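Local coordinates for protein endonuclease V (Homo sapiens, PDB 6OZE) that cleaves inosine-containing RNA as a metal-dependent endoribonuclease of the RNase H-like superfamily, at residues Cys56-Val60 and Phe95-Val100; His161-Ile165 and Thr196-Tyr200; Val20-Glu26 and Val203-Ser208; Asn120-His125 and Leu149-Leu155. The protein carries 4 engineered substitutions. One frame throughout, in Å; residues are numbered along the deposited sequence.

Contact 1: residues Cys56-Val60 and Phe95-Val100; sequences CASLV and FLLELV
Helix-on-sheet packing joins helix 89-106 to strand 54-63 here, with Leu99 of the helix lying against Ala57 and Leu59 of the strand. The two short axes pass 8.2 Å apart at a crossing angle of -38°. No hydrogen bond crosses the contact; it is van der Waals packing of apolar side chains, partly against backbone carbonyls. With CG anti to the carbonyl carbon (chi1 -68°), the Leu99 side chain sends CD1 to Ala57 O at 3.6 Å and to the Ala57 methyl CB at 3.9 Å. Two residues further along the strand, Leu59 CB meets Leu99 CB at 4.0 Å. Leu59 CD2 reaches the helix backbone, 3.6 Å from Leu99 O, and also touches Val100 CG2. The Ala57 methyl also meets Phe95 CB and Leu96 CD2, both at 4.1 Å. The ring of Phe95 leads away from the strand, toward Val77 and Leu79. Ser58 points to the other side of the sheet, where its OG bonds to Ser235 of helix 226-242 and to Ser74. That face is thus partly polar. Helices on both faces of strand 54-63, met by alternating side chains, fit the alpha/beta sandwich of the RNase H-like fold.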
# COMPACT_ATOMS: atom_id res chain seq x y z
N CYS A 56 -2.84 12.79 -9.22
CA CYS A 56 -3.30 13.28 -7.93
C CYS A 56 -2.78 12.35 -6.85
O CYS A 56 -2.82 11.12 -7.00
CB CYS A 56 -4.83 13.32 -7.88
SG CYS A 56 -5.46 14.02 -6.37
N ALA A 57 -2.25 12.93 -5.77
CA ALA A 57 -1.82 12.18 -4.60
C ALA A 57 -2.78 12.49 -3.47
O ALA A 57 -3.14 13.65 -3.24
CB ALA A 57 -0.39 12.58 -4.20
N SER A 58 -3.23 11.44 -2.76
CA SER A 58 -4.20 11.61 -1.69
C SER A 58 -3.78 10.87 -0.43
O SER A 58 -3.21 9.77 -0.50
CB SER A 58 -5.59 11.10 -2.11
OG SER A 58 -6.08 11.86 -3.21
N LEU A 59 -4.09 11.47 0.71
CA LEU A 59 -3.93 10.85 2.02
C LEU A 59 -5.23 10.98 2.77
O LEU A 59 -5.79 12.08 2.87
CB LEU A 59 -2.79 11.54 2.79
CG LEU A 59 -2.71 11.26 4.30
CD1 LEU A 59 -2.34 9.80 4.53
CD2 LEU A 59 -1.69 12.18 4.94
N VAL A 60 -5.73 9.86 3.30
CA VAL A 60 -6.91 9.87 4.15
C VAL A 60 -6.56 9.20 5.47
O VAL A 60 -5.66 8.36 5.54
CB VAL A 60 -8.14 9.18 3.50
CG1 VAL A 60 -8.52 9.89 2.20
CG2 VAL A 60 -7.88 7.67 3.29
N PHE A 95 5.67 12.72 -3.07
CA PHE A 95 4.42 13.44 -2.86
C PHE A 95 3.64 12.87 -1.69
O PHE A 95 3.05 13.63 -0.92
CB PHE A 95 3.60 13.42 -4.14
CG PHE A 95 4.36 13.97 -5.30
CD1 PHE A 95 4.57 15.33 -5.42
CD2 PHE A 95 4.93 13.12 -6.24
CE1 PHE A 95 5.29 15.84 -6.47
CE2 PHE A 95 5.67 13.64 -7.29
CZ PHE A 95 5.84 15.00 -7.41
N LEU A 96 3.63 11.55 -1.54
CA LEU A 96 2.95 10.98 -0.39
C LEU A 96 3.64 11.37 0.90
O LEU A 96 2.99 11.67 1.90
CB LEU A 96 2.90 9.46 -0.55
CG LEU A 96 2.10 8.99 -1.76
CD1 LEU A 96 2.12 7.45 -1.82
CD2 LEU A 96 0.66 9.48 -1.66
N LEU A 97 4.98 11.36 0.90
CA LEU A 97 5.70 11.78 2.09
C LEU A 97 5.36 13.22 2.47
O LEU A 97 5.20 13.53 3.66
CB LEU A 97 7.20 11.58 1.89
CG LEU A 97 8.04 11.47 3.16
CD1 LEU A 97 9.26 10.65 2.86
CD2 LEU A 97 8.45 12.84 3.62
N GLU A 98 5.24 14.11 1.48
CA GLU A 98 4.88 15.50 1.75
C GLU A 98 3.49 15.62 2.37
O GLU A 98 3.27 16.47 3.24
CB GLU A 98 4.95 16.31 0.45
CG GLU A 98 4.81 17.80 0.64
CD GLU A 98 6.03 18.42 1.30
OE1 GLU A 98 7.11 17.79 1.27
OE2 GLU A 98 5.91 19.54 1.83
N LEU A 99 2.54 14.80 1.92
CA LEU A 99 1.22 14.85 2.53
C LEU A 99 1.25 14.39 3.98
O LEU A 99 0.58 14.98 4.84
CB LEU A 99 0.24 13.97 1.74
CG LEU A 99 -0.10 14.47 0.33
CD1 LEU A 99 -0.95 13.41 -0.40
CD2 LEU A 99 -0.82 15.79 0.40
N VAL A 100 2.02 13.34 4.27
CA VAL A 100 2.12 12.86 5.65
C VAL A 100 2.76 13.92 6.54
O VAL A 100 2.29 14.18 7.65
CB VAL A 100 2.88 11.52 5.69
CG1 VAL A 100 3.10 11.08 7.14
CG2 VAL A 100 2.11 10.46 4.93

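Contact 2: residues His161-Ile165 and Thr196-Tyr200; sequences HKEKI and TRPLY
Helix 159-167 passes beside the chain that leads into strand 199-205, with Ile165 and Thr196 nearest in the backbone, CA to CA 7.3 Å. A water joins the two backbones there. It donates to Thr196 O at 2.7 Å and, over a longer reach, to Ile165 O. One helical turn earlier, His161 faces Tyr200. The imidazole is carried to the strand by a CG anti to the backbone N (chi1 -166°). His161 NE2 and Tyr200 OH form a nearly straight hydrogen bond of 2.8 Å (173°), and either could be the donor. The two rings meet at their edges, planes 25° apart, and neither lies over the other's face. Between the bond and the water lies Ile165. It touches the flank of the Pro198 ring, where Ile165 CD1 lies 3.9 Å from Pro198 CD. Its CG2 packs on Thr196 O at 3.4 Å, and its CG1 lies over the rim of one His161 ring face. Replacing Ile165 by an alanine would probably open a gap beside Pro198 and leave that imidazole face with less support. Phe175 and Leu177 of strand 174-178 also pack on this helix. A bound sodium ion lies about 6 Å from the Thr196 side chain. The whole is helix-against-sheet packing at the 174-178 end of the mixed sheet, pinned by one buried histidine-tyrosine bond.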
# COMPACT_ATOMS: atom_id res chain seq x y z
N HIS A 161 -1.96 -21.07 -8.75
CA HIS A 161 -2.52 -19.86 -8.17
C HIS A 161 -4.03 -19.81 -8.34
O HIS A 161 -4.75 -19.47 -7.39
CB HIS A 161 -1.86 -18.65 -8.82
CG HIS A 161 -2.11 -17.38 -8.08
ND1 HIS A 161 -1.60 -17.14 -6.82
CD2 HIS A 161 -2.85 -16.29 -8.39
CE1 HIS A 161 -2.00 -15.95 -6.40
NE2 HIS A 161 -2.76 -15.41 -7.34
N LYS A 162 -4.53 -20.18 -9.52
CA LYS A 162 -5.97 -20.14 -9.75
C LYS A 162 -6.73 -21.17 -8.91
O LYS A 162 -7.84 -20.89 -8.44
CB LYS A 162 -6.26 -20.29 -11.24
CG LYS A 162 -5.76 -19.09 -12.06
CD LYS A 162 -5.92 -19.31 -13.55
CE LYS A 162 -5.50 -18.06 -14.33
NZ LYS A 162 -4.07 -17.71 -14.11
N GLU A 163 -6.17 -22.37 -8.72
CA GLU A 163 -6.85 -23.34 -7.87
C GLU A 163 -6.86 -22.90 -6.41
O GLU A 163 -7.84 -23.12 -5.70
CB GLU A 163 -6.19 -24.69 -8.02
CG GLU A 163 -6.25 -25.28 -9.43
CD GLU A 163 -7.66 -25.59 -9.93
OE1 GLU A 163 -7.78 -26.18 -11.02
OE2 GLU A 163 -8.66 -25.26 -9.25
N LYS A 164 -5.78 -22.26 -5.96
CA LYS A 164 -5.78 -21.77 -4.58
C LYS A 164 -6.82 -20.67 -4.40
O LYS A 164 -7.44 -20.58 -3.33
CB LYS A 164 -4.37 -21.34 -4.17
CG LYS A 164 -3.44 -22.55 -3.98
CD LYS A 164 -1.98 -22.15 -4.00
CE LYS A 164 -1.59 -21.42 -2.73
NZ LYS A 164 -0.19 -20.89 -2.83
N ILE A 165 -7.03 -19.84 -5.42
CA ILE A 165 -8.09 -18.84 -5.35
C ILE A 165 -9.45 -19.51 -5.31
O ILE A 165 -10.34 -19.11 -4.54
CB ILE A 165 -7.96 -17.86 -6.52
CG1 ILE A 165 -6.70 -17.01 -6.37
CG2 ILE A 165 -9.21 -16.99 -6.62
CD1 ILE A 165 -6.37 -16.16 -7.58
N THR A 196 -14.55 -12.96 -5.78
CA THR A 196 -13.60 -14.07 -5.87
C THR A 196 -12.15 -13.62 -6.05
O THR A 196 -11.24 -14.39 -5.74
CB THR A 196 -14.00 -15.02 -7.00
OG1 THR A 196 -12.98 -16.01 -7.18
CG2 THR A 196 -14.22 -14.26 -8.29
N ARG A 197 -11.93 -12.39 -6.51
CA ARG A 197 -10.58 -11.93 -6.83
C ARG A 197 -9.89 -11.43 -5.56
O ARG A 197 -10.41 -10.51 -4.92
CB ARG A 197 -10.65 -10.81 -7.86
CG ARG A 197 -9.30 -10.38 -8.41
CD ARG A 197 -9.47 -9.29 -9.47
NE ARG A 197 -8.55 -8.17 -9.27
CZ ARG A 197 -8.65 -7.00 -9.89
NH1 ARG A 197 -7.77 -6.04 -9.65
NH2 ARG A 197 -9.63 -6.79 -10.76
N PRO A 198 -8.77 -12.00 -5.16
CA PRO A 198 -8.15 -11.63 -3.89
C PRO A 198 -7.37 -10.33 -4.00
O PRO A 198 -7.08 -9.81 -5.08
CB PRO A 198 -7.21 -12.79 -3.60
CG PRO A 198 -6.83 -13.31 -4.95
CD PRO A 198 -8.04 -13.10 -5.83
N LEU A 199 -7.02 -9.79 -2.83
CA LEU A 199 -6.01 -8.76 -2.74
C LEU A 199 -4.67 -9.41 -2.45
O LEU A 199 -4.59 -10.51 -1.90
CB LEU A 199 -6.32 -7.81 -1.59
CG LEU A 199 -7.73 -7.27 -1.47
CD1 LEU A 199 -7.84 -6.47 -0.18
CD2 LEU A 199 -8.06 -6.40 -2.66
N TYR A 200 -3.59 -8.74 -2.83
CA TYR A 200 -2.25 -9.26 -2.60
C TYR A 200 -1.58 -8.37 -1.56
O TYR A 200 -1.29 -7.19 -1.83
CB TYR A 200 -1.46 -9.37 -3.90
CG TYR A 200 -2.15 -10.31 -4.85
CD1 TYR A 200 -1.95 -11.68 -4.76
CD2 TYR A 200 -3.07 -9.85 -5.78
CE1 TYR A 200 -2.61 -12.55 -5.59
CE2 TYR A 200 -3.73 -10.72 -6.62
CZ TYR A 200 -3.49 -12.08 -6.52
OH TYR A 200 -4.14 -12.95 -7.36
O HOH W 1 -12.15 -16.54 -4.31

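Contact 3: residues Val20-Glu26 and Val203-Ser208; sequences VVDRDTE and VGHRMS
Val21 pairs with His205 and Arg206 where strand 199-205 ends, using both polar atoms of its backbone. Val21 N donates to His205 ND1 at 3.1 Å (161°), tilted from the ring plane. Val21 O accepts from Arg206 N at 2.6 Å, a short and bent bond. The other His205 nitrogen, NE2, bonds to Asp139, which also makes a long, weak ion pair with Arg206 NE. The Asp24 carboxylate takes two bonds from one residue. Ser208 N meets Asp24 OD1 at 2.8 Å, almost straight (176°), but from above the carboxylate plane. Ser208 OG donates to Asp24 OD2 at 2.8 Å, on the syn side. The same OG caps Ala211 N, so Asp24 probably helps to position the N-cap residue of helix 209-218. Glu26 OE2 accepts from Thr25 OG1 at 2.8 Å. It also forms a salt bridge with Arg206 NH1 at 2.7 Å, carboxylate and guanidinium planes 71° apart. Arg206 bends at chi2 and chi3 to get there. Gln29 NE2 meets Arg206 O, and Gln29 OE1 accepts from Thr25 N and Glu26 N. Arg23 O and Met207 N are 3.2 Å apart but do not bond, and Met207 O is buried without a partner. Gly204 and His205 form a classic beta bulge opposite Cys142. The chemistry implies a loop fastened by polar groups: two acids grip the chain leaving the sheet, while His205 and a backbone bond hold Val21.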
# COMPACT_ATOMS: atom_id res chain seq x y z
N VAL A 20 14.22 -1.68 6.69
CA VAL A 20 12.89 -2.27 6.82
C VAL A 20 12.84 -3.17 8.05
O VAL A 20 13.76 -3.97 8.30
CB VAL A 20 12.51 -3.05 5.54
CG1 VAL A 20 11.18 -3.78 5.74
CG2 VAL A 20 12.41 -2.13 4.36
N VAL A 21 11.77 -3.05 8.82
CA VAL A 21 11.52 -3.88 10.00
C VAL A 21 10.33 -4.76 9.67
O VAL A 21 9.21 -4.26 9.50
CB VAL A 21 11.23 -3.00 11.23
CG1 VAL A 21 10.78 -3.85 12.41
CG2 VAL A 21 12.45 -2.16 11.59
N ASP A 22 10.53 -6.08 9.59
CA ASP A 22 9.48 -6.98 9.13
C ASP A 22 8.79 -7.72 10.28
O ASP A 22 8.30 -8.84 10.10
CB ASP A 22 9.98 -7.95 8.06
CG ASP A 22 11.12 -8.81 8.54
OD1 ASP A 22 11.79 -8.42 9.52
OD2 ASP A 22 11.35 -9.88 7.94
N ARG A 23 8.73 -7.10 11.45
CA ARG A 23 8.05 -7.63 12.60
C ARG A 23 7.15 -6.55 13.17
O ARG A 23 7.24 -5.37 12.81
CB ARG A 23 9.05 -8.08 13.68
CG ARG A 23 9.80 -6.92 14.28
CD ARG A 23 10.86 -7.39 15.26
NE ARG A 23 11.64 -6.26 15.76
CZ ARG A 23 11.27 -5.50 16.79
NH1 ARG A 23 10.13 -5.75 17.42
NH2 ARG A 23 12.04 -4.49 17.17
N ASP A 24 6.25 -6.97 14.06
CA ASP A 24 5.39 -6.01 14.72
C ASP A 24 6.18 -5.25 15.77
O ASP A 24 7.02 -5.81 16.48
CB ASP A 24 4.23 -6.75 15.39
CG ASP A 24 3.34 -7.44 14.37
OD1 ASP A 24 2.97 -6.77 13.38
OD2 ASP A 24 3.04 -8.64 14.56
N THR A 25 5.94 -3.94 15.85
CA THR A 25 6.63 -3.09 16.81
C THR A 25 5.70 -2.42 17.81
O THR A 25 6.20 -1.82 18.77
CB THR A 25 7.47 -2.02 16.09
OG1 THR A 25 6.63 -1.19 15.29
CG2 THR A 25 8.52 -2.67 15.19
N GLU A 26 4.38 -2.52 17.64
CA GLU A 26 3.43 -1.84 18.50
C GLU A 26 2.53 -2.86 19.18
O GLU A 26 2.18 -3.88 18.58
CB GLU A 26 2.55 -0.89 17.68
CG GLU A 26 3.34 -0.03 16.70
CD GLU A 26 4.42 0.78 17.38
OE1 GLU A 26 4.14 1.38 18.44
OE2 GLU A 26 5.56 0.80 16.87
N VAL A 203 4.19 -6.98 3.51
CA VAL A 203 4.70 -6.06 4.52
C VAL A 203 5.36 -4.88 3.84
O VAL A 203 6.18 -5.05 2.94
CB VAL A 203 5.72 -6.78 5.42
CG1 VAL A 203 6.43 -5.78 6.32
CG2 VAL A 203 5.03 -7.87 6.25
N GLY A 204 5.02 -3.68 4.30
CA GLY A 204 5.80 -2.52 3.95
C GLY A 204 6.90 -2.30 4.97
O GLY A 204 8.09 -2.40 4.66
N HIS A 205 6.51 -2.01 6.21
CA HIS A 205 7.47 -1.65 7.25
C HIS A 205 6.77 -1.76 8.59
O HIS A 205 5.60 -1.41 8.71
CB HIS A 205 7.96 -0.21 7.04
CG HIS A 205 8.97 0.26 8.04
ND1 HIS A 205 10.16 -0.41 8.28
CD2 HIS A 205 9.01 1.38 8.80
CE1 HIS A 205 10.86 0.26 9.18
NE2 HIS A 205 10.20 1.36 9.50
N ARG A 206 7.50 -2.28 9.58
CA ARG A 206 7.05 -2.29 10.98
C ARG A 206 5.73 -3.03 11.19
O ARG A 206 4.94 -2.65 12.05
CB ARG A 206 7.00 -0.89 11.58
CG ARG A 206 8.36 -0.32 11.90
CD ARG A 206 8.31 0.47 13.19
NE ARG A 206 8.04 1.88 12.96
CZ ARG A 206 7.27 2.62 13.75
NH1 ARG A 206 6.68 2.08 14.81
NH2 ARG A 206 7.08 3.91 13.48
N MET A 207 5.49 -4.08 10.41
CA MET A 207 4.37 -4.97 10.70
C MET A 207 4.73 -6.37 10.22
O MET A 207 5.48 -6.54 9.26
CB MET A 207 3.08 -4.48 10.03
CG MET A 207 1.80 -5.08 10.63
SD MET A 207 0.44 -3.89 10.45
CE MET A 207 -0.83 -4.64 11.48
N SER A 208 4.22 -7.37 10.93
CA SER A 208 4.35 -8.74 10.46
C SER A 208 3.32 -9.00 9.37
O SER A 208 2.29 -8.31 9.28
CB SER A 208 4.17 -9.74 11.60
OG SER A 208 2.81 -9.74 12.02

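Contact 4: residues Asn120-His125 and Leu149-Leu155; sequences NGVLHH and LLQVDGL
Leu150 is wedged among Asn120, Leu123 and His125, and its two methyls go to different partners. CD1 touches Asn120 ND2 at 3.7 Å and also packs on the backbone of Leu123 and His124. CD2 meets His125 CE1 at 3.6 Å. Leu150 chi1, -119°, is far from a staggered value, which suggests some strain. The Leu123 and Leu150 side chains run alongside each other, pointing opposite ways, and Leu123 CD2 comes to 3.7 Å from Leu150 CB. The same Leu123 CD2 touches Val152 CG2 and Leu155 CD1. Val152 straddles the backbone of His124 and His125. Its CG1 sits over one face of the His125 ring, 4.2 Å from the centroid, a CH-pi contact. With an alanine at Leu150, a gap is likely to open between the Asn120 amide and the His125 ring, which could then turn more freely.

The only polar link is a water. It donates to Asn120 OD1 at 2.8 Å and accepts from Leu150 N at 2.9 Å. Behind these side chains, backbone turns shape 149-155. Gln151 is the centre of an inverse gamma turn, with a weak bond from Val152 N to Leu150 O, and Gln151 OE1 is held by Asn157 N. A type I' turn follows, closed by Leu155 N to Val152 O at 2.9 Å.

The contact joins two surface loops, one from strand 115-118 to helix 130-138, the other from strand 142-146 to helix 159-167. Leu123 and Leu155 reach inward to Leu177 and Leu185 on strands 174-178 and 184-189.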
# COMPACT_ATOMS: atom_id res chain seq x y z
N ASN A 120 2.77 -2.31 -3.55
CA ASN A 120 3.37 -3.47 -2.90
C ASN A 120 4.47 -3.03 -1.94
O ASN A 120 5.04 -1.94 -2.05
CB ASN A 120 3.98 -4.43 -3.92
CG ASN A 120 2.94 -5.09 -4.81
OD1 ASN A 120 2.41 -6.16 -4.49
ND2 ASN A 120 2.68 -4.46 -5.95
N GLY A 121 4.73 -3.90 -0.97
CA GLY A 121 5.86 -3.76 -0.07
C GLY A 121 7.01 -4.64 -0.49
O GLY A 121 7.65 -4.41 -1.53
N VAL A 122 7.28 -5.68 0.30
CA VAL A 122 8.40 -6.55 -0.02
C VAL A 122 8.10 -7.46 -1.20
O VAL A 122 9.03 -8.03 -1.79
CB VAL A 122 8.91 -7.27 1.24
CG1 VAL A 122 9.31 -6.24 2.29
CG2 VAL A 122 7.85 -8.17 1.77
N LEU A 123 6.83 -7.62 -1.58
CA LEU A 123 6.49 -8.37 -2.79
C LEU A 123 6.75 -7.43 -3.96
O LEU A 123 5.87 -6.68 -4.39
CB LEU A 123 5.04 -8.83 -2.75
CG LEU A 123 4.53 -9.95 -3.66
CD1 LEU A 123 3.07 -10.27 -3.34
CD2 LEU A 123 4.68 -9.63 -5.14
N HIS A 124 7.97 -7.47 -4.49
CA HIS A 124 8.42 -6.45 -5.42
C HIS A 124 9.69 -6.94 -6.09
O HIS A 124 10.39 -7.81 -5.57
CB HIS A 124 8.65 -5.14 -4.67
CG HIS A 124 9.14 -4.01 -5.52
ND1 HIS A 124 10.47 -3.67 -5.61
CD2 HIS A 124 8.47 -3.13 -6.30
CE1 HIS A 124 10.60 -2.63 -6.42
NE2 HIS A 124 9.40 -2.29 -6.86
N HIS A 125 9.99 -6.35 -7.25
CA HIS A 125 11.15 -6.75 -8.05
C HIS A 125 12.41 -6.83 -7.21
O HIS A 125 13.24 -7.72 -7.40
CB HIS A 125 11.38 -5.73 -9.17
CG HIS A 125 10.18 -5.46 -10.03
ND1 HIS A 125 9.03 -4.88 -9.54
CD2 HIS A 125 9.97 -5.66 -11.35
CE1 HIS A 125 8.15 -4.75 -10.51
NE2 HIS A 125 8.70 -5.21 -11.62
N LEU A 149 -1.34 -9.43 -8.90
CA LEU A 149 -0.14 -10.16 -8.49
C LEU A 149 1.07 -9.71 -9.29
O LEU A 149 1.09 -9.83 -10.52
CB LEU A 149 -0.37 -11.66 -8.67
CG LEU A 149 0.83 -12.53 -8.29
CD1 LEU A 149 1.13 -12.37 -6.80
CD2 LEU A 149 0.56 -13.99 -8.64
N LEU A 150 2.09 -9.19 -8.60
CA LEU A 150 3.36 -8.88 -9.23
C LEU A 150 4.17 -10.16 -9.36
O LEU A 150 4.47 -10.82 -8.36
CB LEU A 150 4.13 -7.88 -8.36
CG LEU A 150 4.50 -6.50 -8.91
CD1 LEU A 150 5.50 -5.82 -7.98
CD2 LEU A 150 5.05 -6.60 -10.33
N GLN A 151 4.53 -10.53 -10.59
CA GLN A 151 5.15 -11.84 -10.83
C GLN A 151 6.67 -11.73 -10.69
O GLN A 151 7.42 -11.68 -11.66
CB GLN A 151 4.72 -12.39 -12.19
CG GLN A 151 3.24 -12.77 -12.23
CD GLN A 151 2.83 -13.40 -13.55
OE1 GLN A 151 1.85 -14.14 -13.62
NE2 GLN A 151 3.58 -13.10 -14.61
N VAL A 152 7.12 -11.74 -9.43
CA VAL A 152 8.53 -11.61 -9.09
C VAL A 152 8.96 -12.77 -8.20
O VAL A 152 8.13 -13.42 -7.54
CB VAL A 152 8.84 -10.26 -8.39
CG1 VAL A 152 8.56 -9.10 -9.33
CG2 VAL A 152 8.04 -10.14 -7.11
N ASP A 153 10.27 -13.03 -8.18
CA ASP A 153 10.86 -14.12 -7.41
C ASP A 153 10.15 -15.45 -7.67
O ASP A 153 9.83 -16.21 -6.76
CB ASP A 153 10.92 -13.80 -5.91
CG ASP A 153 11.77 -14.80 -5.12
OD1 ASP A 153 12.53 -15.58 -5.75
OD2 ASP A 153 11.68 -14.82 -3.87
N GLY A 154 9.89 -15.72 -8.95
CA GLY A 154 9.25 -16.96 -9.33
C GLY A 154 7.77 -17.05 -9.07
O GLY A 154 7.18 -18.11 -9.31
N LEU A 155 7.13 -15.99 -8.56
CA LEU A 155 5.69 -15.99 -8.43
C LEU A 155 5.03 -15.84 -9.79
O LEU A 155 5.49 -15.08 -10.64
CB LEU A 155 5.24 -14.83 -7.54
CG LEU A 155 5.34 -15.01 -6.03
CD1 LEU A 155 4.98 -13.70 -5.34
CD2 LEU A 155 4.41 -16.12 -5.56
O HOH W 2 1.29 -8.19 -5.99

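Contact 3 is the outermost closure: its segments open near the start of the chain and close after the others, enclosing contacts 1, 4 and 2 in that order. Contacts 1 and 2 lie on opposite sides of the chain's centre, their centres 30 Å apart, but both reach the same mixed sheet. Contacts 2 and 3 share strand 199-205. Contact 4 touches both of these: Leu149 packs on Tyr200 and His161, and Val122 N probably bonds to Val203 O. Contact 1 stays about 10 Å from contacts 3 and 4 at the nearest atoms. Contact 1 thus stands apart, while contact 4, between loops, touches both contacts on strand 199-205.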